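N-terminal cyanobactin protease (Planktothrix agardhii NIES-596, PDB 4H6W) is thought to act as a subtilisin-like serine protease in the maturation of prenylagaramide, a cyanobactin, its chain here being the peptidase S8 part of a longer protein. Local coordinates at residues S62-H67 and G222-T227; L102-L107 and A126-D131. One frame throughout, in Å; residues are numbered along the deposited sequence.

Contact 1: residues S62-H67 and G222-T227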
loop_
_atom_site.group_PDB
_atom_site.type_symbol
_atom_site.label_atom_id
_atom_site.label_comp_id
_atom_site.label_asym_id
_atom_site.label_seq_id
_atom_site.Cartn_x
_atom_site.Cartn_y
_atom_site.Cartn_z
ATOM N N SER A 62 8.577 -15.873 3.541
ATOM C CA SER A 62 8.388 -15.237 2.241
ATOM C C SER A 62 9.294 -14.026 2.050
ATOM O O SER A 62 9.330 -13.124 2.906
ATOM C CB SER A 62 6.928 -14.810 2.053
ATOM O OG SER A 62 6.783 -13.931 0.946
ATOM N N THR A 63 10.000 -14.015 0.919
ATOM C CA THR A 63 10.794 -12.865 0.487
ATOM C C THR A 63 9.892 -11.692 0.155
ATOM O O THR A 63 10.141 -10.570 0.594
ATOM C CB THR A 63 11.681 -13.207 -0.727
ATOM O OG1 THR A 63 12.481 -14.345 -0.405
ATOM C CG2 THR A 63 12.601 -12.037 -1.103
ATOM N N HIS A 64 8.845 -11.963 -0.618
ATOM C CA HIS A 64 7.879 -10.945 -0.998
ATOM C C HIS A 64 7.249 -10.239 0.220
ATOM O O HIS A 64 7.141 -9.003 0.254
ATOM C CB HIS A 64 6.795 -11.592 -1.847
ATOM C CG HIS A 64 5.822 -10.619 -2.421
ATOM N ND1 HIS A 64 4.668 -10.250 -1.765
ATOM C CD2 HIS A 64 5.822 -9.944 -3.596
ATOM C CE1 HIS A 64 3.997 -9.388 -2.512
ATOM N NE2 HIS A 64 4.675 -9.184 -3.627
ATOM N N GLY A 65 6.835 -11.033 1.209
ATOM C CA GLY A 65 6.148 -10.518 2.389
ATOM C C GLY A 65 7.074 -9.756 3.316
ATOM O O GLY A 65 6.687 -8.735 3.887
ATOM N N THR A 66 8.295 -10.254 3.468
ATOM C CA THR A 66 9.296 -9.582 4.290
ATOM C C THR A 66 9.665 -8.243 3.656
ATOM O O THR A 66 9.729 -7.223 4.345
ATOM C CB THR A 66 10.557 -10.459 4.490
ATOM O OG1 THR A 66 10.162 -11.714 5.056
ATOM C CG2 THR A 66 11.573 -9.777 5.413
ATOM N N HIS A 67 9.882 -8.252 2.344
ATOM C CA HIS A 67 10.245 -7.041 1.621
ATOM C C HIS A 67 9.151 -5.981 1.786
ATOM O O HIS A 67 9.413 -4.877 2.283
ATOM C CB HIS A 67 10.475 -7.365 0.153
ATOM C CG HIS A 67 11.190 -6.292 -0.601
ATOM N ND1 HIS A 67 10.546 -5.183 -1.104
ATOM C CD2 HIS A 67 12.490 -6.164 -0.952
ATOM C CE1 HIS A 67 11.420 -4.409 -1.720
ATOM N NE2 HIS A 67 12.607 -4.986 -1.650
ATOM N N GLY A 222 8.090 -3.571 -9.034
ATOM C CA GLY A 222 6.714 -4.022 -9.254
ATOM C C GLY A 222 5.710 -3.167 -8.500
ATOM O O GLY A 222 6.102 -2.338 -7.660
ATOM N N THR A 223 4.419 -3.376 -8.790
ATOM C CA THR A 223 3.334 -2.691 -8.086
ATOM C C THR A 223 3.236 -3.204 -6.645
ATOM O O THR A 223 2.711 -2.526 -5.765
ATOM C CB THR A 223 1.963 -2.845 -8.799
ATOM O OG1 THR A 223 1.598 -4.231 -8.872
ATOM C CG2 THR A 223 1.979 -2.240 -10.221
ATOM N N SER A 224 3.744 -4.411 -6.417
ATOM C CA SER A 224 3.863 -4.988 -5.069
ATOM C C SER A 224 4.629 -4.117 -4.093
ATOM O O SER A 224 4.453 -4.252 -2.898
ATOM C CB SER A 224 4.594 -6.333 -5.131
ATOM O OG SER A 224 3.693 -7.409 -5.339
ATOM N N PHE A 225 5.481 -3.238 -4.613
ATOM C CA PHE A 225 6.425 -2.454 -3.801
ATOM C C PHE A 225 6.065 -0.975 -3.825
ATOM O O PHE A 225 6.469 -0.217 -2.946
ATOM C CB PHE A 225 7.855 -2.746 -4.260
ATOM C CG PHE A 225 8.097 -4.219 -4.459
ATOM C CD1 PHE A 225 8.237 -5.067 -3.359
ATOM C CD2 PHE A 225 8.093 -4.779 -5.738
ATOM C CE1 PHE A 225 8.414 -6.436 -3.533
ATOM C CE2 PHE A 225 8.266 -6.150 -5.919
ATOM C CZ PHE A 225 8.425 -6.982 -4.812
ATOM N N ALA A 226 5.264 -0.585 -4.818
ATOM C CA ALA A 226 4.659 0.728 -4.837
ATOM C C ALA A 226 3.556 0.818 -3.789
ATOM O O ALA A 226 3.427 1.818 -3.062
ATOM C CB ALA A 226 4.096 1.021 -6.220
ATOM N N THR A 227 2.752 -0.239 -3.726
ATOM C CA THR A 227 1.582 -0.281 -2.860
ATOM C C THR A 227 1.895 -0.047 -1.391
ATOM O O THR A 227 1.189 0.715 -0.749
ATOM C CB THR A 227 0.825 -1.596 -3.031
ATOM O OG1 THR A 227 0.571 -1.769 -4.419
ATOM C CG2 THR A 227 -0.498 -1.576 -2.261
#

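Contact 2: residues L102-L107 and A126-D131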
loop_
_atom_site.group_PDB
_atom_site.type_symbol
_atom_site.label_atom_id
_atom_site.label_comp_id
_atom_site.label_asym_id
_atom_site.label_seq_id
_atom_site.Cartn_x
_atom_site.Cartn_y
_atom_site.Cartn_z
ATOM N N LEU A 102 -3.561 -16.371 -5.077
ATOM C CA LEU A 102 -4.406 -15.914 -4.010
ATOM C C LEU A 102 -5.818 -16.435 -4.228
ATOM O O LEU A 102 -6.409 -16.231 -5.292
ATOM C CB LEU A 102 -4.395 -14.385 -4.058
ATOM C CG LEU A 102 -5.289 -13.549 -3.164
ATOM C CD1 LEU A 102 -4.549 -13.252 -1.874
ATOM C CD2 LEU A 102 -5.634 -12.259 -3.887
ATOM N N SER A 103 -6.348 -17.133 -3.236
ATOM C CA SER A 103 -7.769 -17.439 -3.219
ATOM C C SER A 103 -8.523 -16.183 -2.789
ATOM O O SER A 103 -8.130 -15.496 -1.834
ATOM C CB SER A 103 -8.060 -18.579 -2.252
ATOM O OG SER A 103 -9.399 -18.520 -1.795
ATOM N N GLN A 104 -9.603 -15.876 -3.498
ATOM C CA GLN A 104 -10.429 -14.747 -3.112
ATOM C C GLN A 104 -11.086 -15.000 -1.762
ATOM O O GLN A 104 -11.189 -14.080 -0.931
ATOM C CB GLN A 104 -11.439 -14.386 -4.208
ATOM C CG GLN A 104 -10.866 -13.360 -5.180
ATOM C CD GLN A 104 -11.663 -13.233 -6.460
ATOM O OE1 GLN A 104 -11.259 -13.758 -7.501
ATOM N NE2 GLN A 104 -12.798 -12.541 -6.398
ATOM N N LEU A 105 -11.482 -16.252 -1.522
ATOM C CA LEU A 105 -12.088 -16.631 -0.235
ATOM C C LEU A 105 -11.142 -16.361 0.933
ATOM O O LEU A 105 -11.522 -15.697 1.896
ATOM C CB LEU A 105 -12.579 -18.089 -0.239
ATOM C CG LEU A 105 -13.209 -18.565 1.085
ATOM C CD1 LEU A 105 -14.544 -17.889 1.380
ATOM C CD2 LEU A 105 -13.353 -20.082 1.112
ATOM N N ASP A 106 -9.912 -16.853 0.832
ATOM C CA ASP A 106 -8.882 -16.606 1.852
ATOM C C ASP A 106 -8.579 -15.131 2.082
ATOM O O ASP A 106 -8.346 -14.718 3.225
ATOM C CB ASP A 106 -7.582 -17.325 1.502
ATOM C CG ASP A 106 -7.756 -18.826 1.421
ATOM O OD1 ASP A 106 -8.758 -19.336 1.974
ATOM O OD2 ASP A 106 -6.899 -19.498 0.802
ATOM N N LEU A 107 -8.562 -14.350 1.000
ATOM C CA LEU A 107 -8.292 -12.930 1.101
ATOM C C LEU A 107 -9.406 -12.221 1.859
ATOM O O LEU A 107 -9.153 -11.378 2.723
ATOM C CB LEU A 107 -8.126 -12.302 -0.281
ATOM C CG LEU A 107 -7.914 -10.787 -0.254
ATOM C CD1 LEU A 107 -6.656 -10.419 0.545
ATOM C CD2 LEU A 107 -7.877 -10.239 -1.666
ATOM N N ALA A 126 -0.872 -7.850 -3.806
ATOM C CA ALA A 126 -1.197 -8.959 -4.677
ATOM C C ALA A 126 -2.576 -8.692 -5.246
ATOM O O ALA A 126 -3.267 -7.735 -4.860
ATOM C CB ALA A 126 -1.209 -10.261 -3.886
ATOM N N GLY A 127 -2.982 -9.544 -6.163
ATOM C CA GLY A 127 -4.318 -9.497 -6.682
ATOM C C GLY A 127 -4.501 -10.712 -7.539
ATOM O O GLY A 127 -3.585 -11.502 -7.702
ATOM N N GLN A 128 -5.695 -10.860 -8.081
ATOM C CA GLN A 128 -5.976 -11.951 -8.977
ATOM C C GLN A 128 -6.490 -11.310 -10.249
ATOM O O GLN A 128 -7.340 -10.419 -10.204
ATOM C CB GLN A 128 -7.008 -12.888 -8.345
ATOM C CG GLN A 128 -7.004 -14.298 -8.901
ATOM C CD GLN A 128 -8.238 -15.083 -8.491
ATOM O OE1 GLN A 128 -8.385 -15.475 -7.334
ATOM N NE2 GLN A 128 -9.130 -15.320 -9.443
ATOM N N LEU A 129 -5.950 -11.736 -11.381
ATOM C CA LEU A 129 -6.399 -11.229 -12.677
ATOM C C LEU A 129 -7.820 -11.723 -12.993
ATOM O O LEU A 129 -8.162 -12.871 -12.719
ATOM C CB LEU A 129 -5.431 -11.667 -13.776
ATOM C CG LEU A 129 -4.942 -10.649 -14.813
ATOM C CD1 LEU A 129 -4.404 -11.409 -16.010
ATOM C CD2 LEU A 129 -5.989 -9.638 -15.258
ATOM N N THR A 130 -8.641 -10.842 -13.555
ATOM C CA THR A 130 -10.044 -11.138 -13.859
ATOM C C THR A 130 -10.370 -10.646 -15.268
ATOM O O THR A 130 -9.654 -9.793 -15.797
ATOM C CB THR A 130 -11.000 -10.411 -12.890
ATOM O OG1 THR A 130 -10.842 -8.988 -13.039
ATOM C CG2 THR A 130 -10.753 -10.828 -11.438
ATOM N N ASP A 131 -11.451 -11.156 -15.862
ATOM C CA ASP A 131 -11.845 -10.739 -17.214
ATOM C C ASP A 131 -12.274 -9.273 -17.289
ATOM O O ASP A 131 -11.905 -8.579 -18.233
ATOM C CB ASP A 131 -12.921 -11.666 -17.810
ATOM C CG ASP A 131 -12.342 -12.992 -18.342
ATOM O OD1 ASP A 131 -11.423 -12.967 -19.195
ATOM O OD2 ASP A 131 -12.820 -14.065 -17.913
#

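Contact 1: residues S62-H67 and G222-T227
H64 meets S224 at the edge of its imidazole: NE2 lies 2.7 Å from S224 OG, and the N-H...O angle of 166° with the oxygen almost in the ring plane makes this a nearly straight hydrogen bond. The imidazole is carried across between two helix starts because CG stands anti to the backbone N (chi1 -174°), whereas S224 already points its CB at the facing helix. On the far side of the ring ND1 bonds to D29 OD2, and S224 OG also has a bond to the backbone O of S125. This is the Ser-His-Asp charge-relay triad of the subtilase fold, the three residues being predicted catalytic; its histidine and serine sit on the first turns of helices running 27° apart. A lysine in place of H64 has no ring to offer two nitrogens, and would probably leave D29 OD2 and S224 OG no longer linked to one another. F225 packs against H64 and H67, forming an aromatic cluster with them: its CG swings beside its own backbone N, folding the ring back so that S224 CB sits over the centre of one face. H67 and F225 side chains cross at roughly a right angle, with H67 ND1 3.2 Å from F225 CD1, while H64 CD2 is a looser 4.1 Å from F225 CZ. H67 NE2 is bonded to the backbone O of I218, which helps to fix the rotation of the imidazole.

Contact 2: residues L102-L107 and A126-D131
L102 and Q128 face each other across this partly buried contact, each with its CB directed at the opposing segment, and their CA atoms are 6.5 Å apart. L102 CD2 lies 4.1 Å from G127 C and equally near G127 CA, the methyl resting on the main chain of that glycine. This reach comes from CG lying beside the carbonyl carbon of L102 (chi1 174°). V94 touches the L102 side chain as well. The extended chain of Q128 brings its terminal amide up to the carbonyl of L102, where L102 O and Q128 OE1 are modelled 2.9 Å apart, an approach of two oxygens that suggests the amide is turned over, in which case a hydrogen bond may form. Q104, on the first turn of helix 104-116, comes across the Q128 side chain at about a right angle, the two amide planes turned 65° from one another. The contact joins the start of this helix to the short strand 128-130, which pairs antiparallel with strand 165-167. As in subtilisin, the backbone that follows S125 and the loop carrying L102 probably line the substrate-binding cleft. Beside it S103 caps the helix, its OG accepting from D106 N at 3.2 Å. The chemistry is therefore divided between a leucine methyl laid against main chain and a cluster of two amides and a carbonyl, whose hydrogen bonding would depend on which way the two glutamine amides are turned, an assignment that remains doubtful in the model.

In the fold
Contact 2 is nested in the chain between the two halves of contact 1, and all four segments lie in the subtilase part of the chain. The centres of the two contacts are about 16 Å apart and their nearest atoms about 5 Å, without touching. Contact 1 is buried, its centre about 10 Å from the centre of the chain, and holds two of the predicted catalytic residues; contact 2, about 16 Å out, lies beside the site. The L102 side chain is about 8 Å from that of D29, and G127 is at a similar distance from the S224 side chain. The two contacts also adjoin through the chain, since S125, the partner of S224 OG, immediately precedes A126.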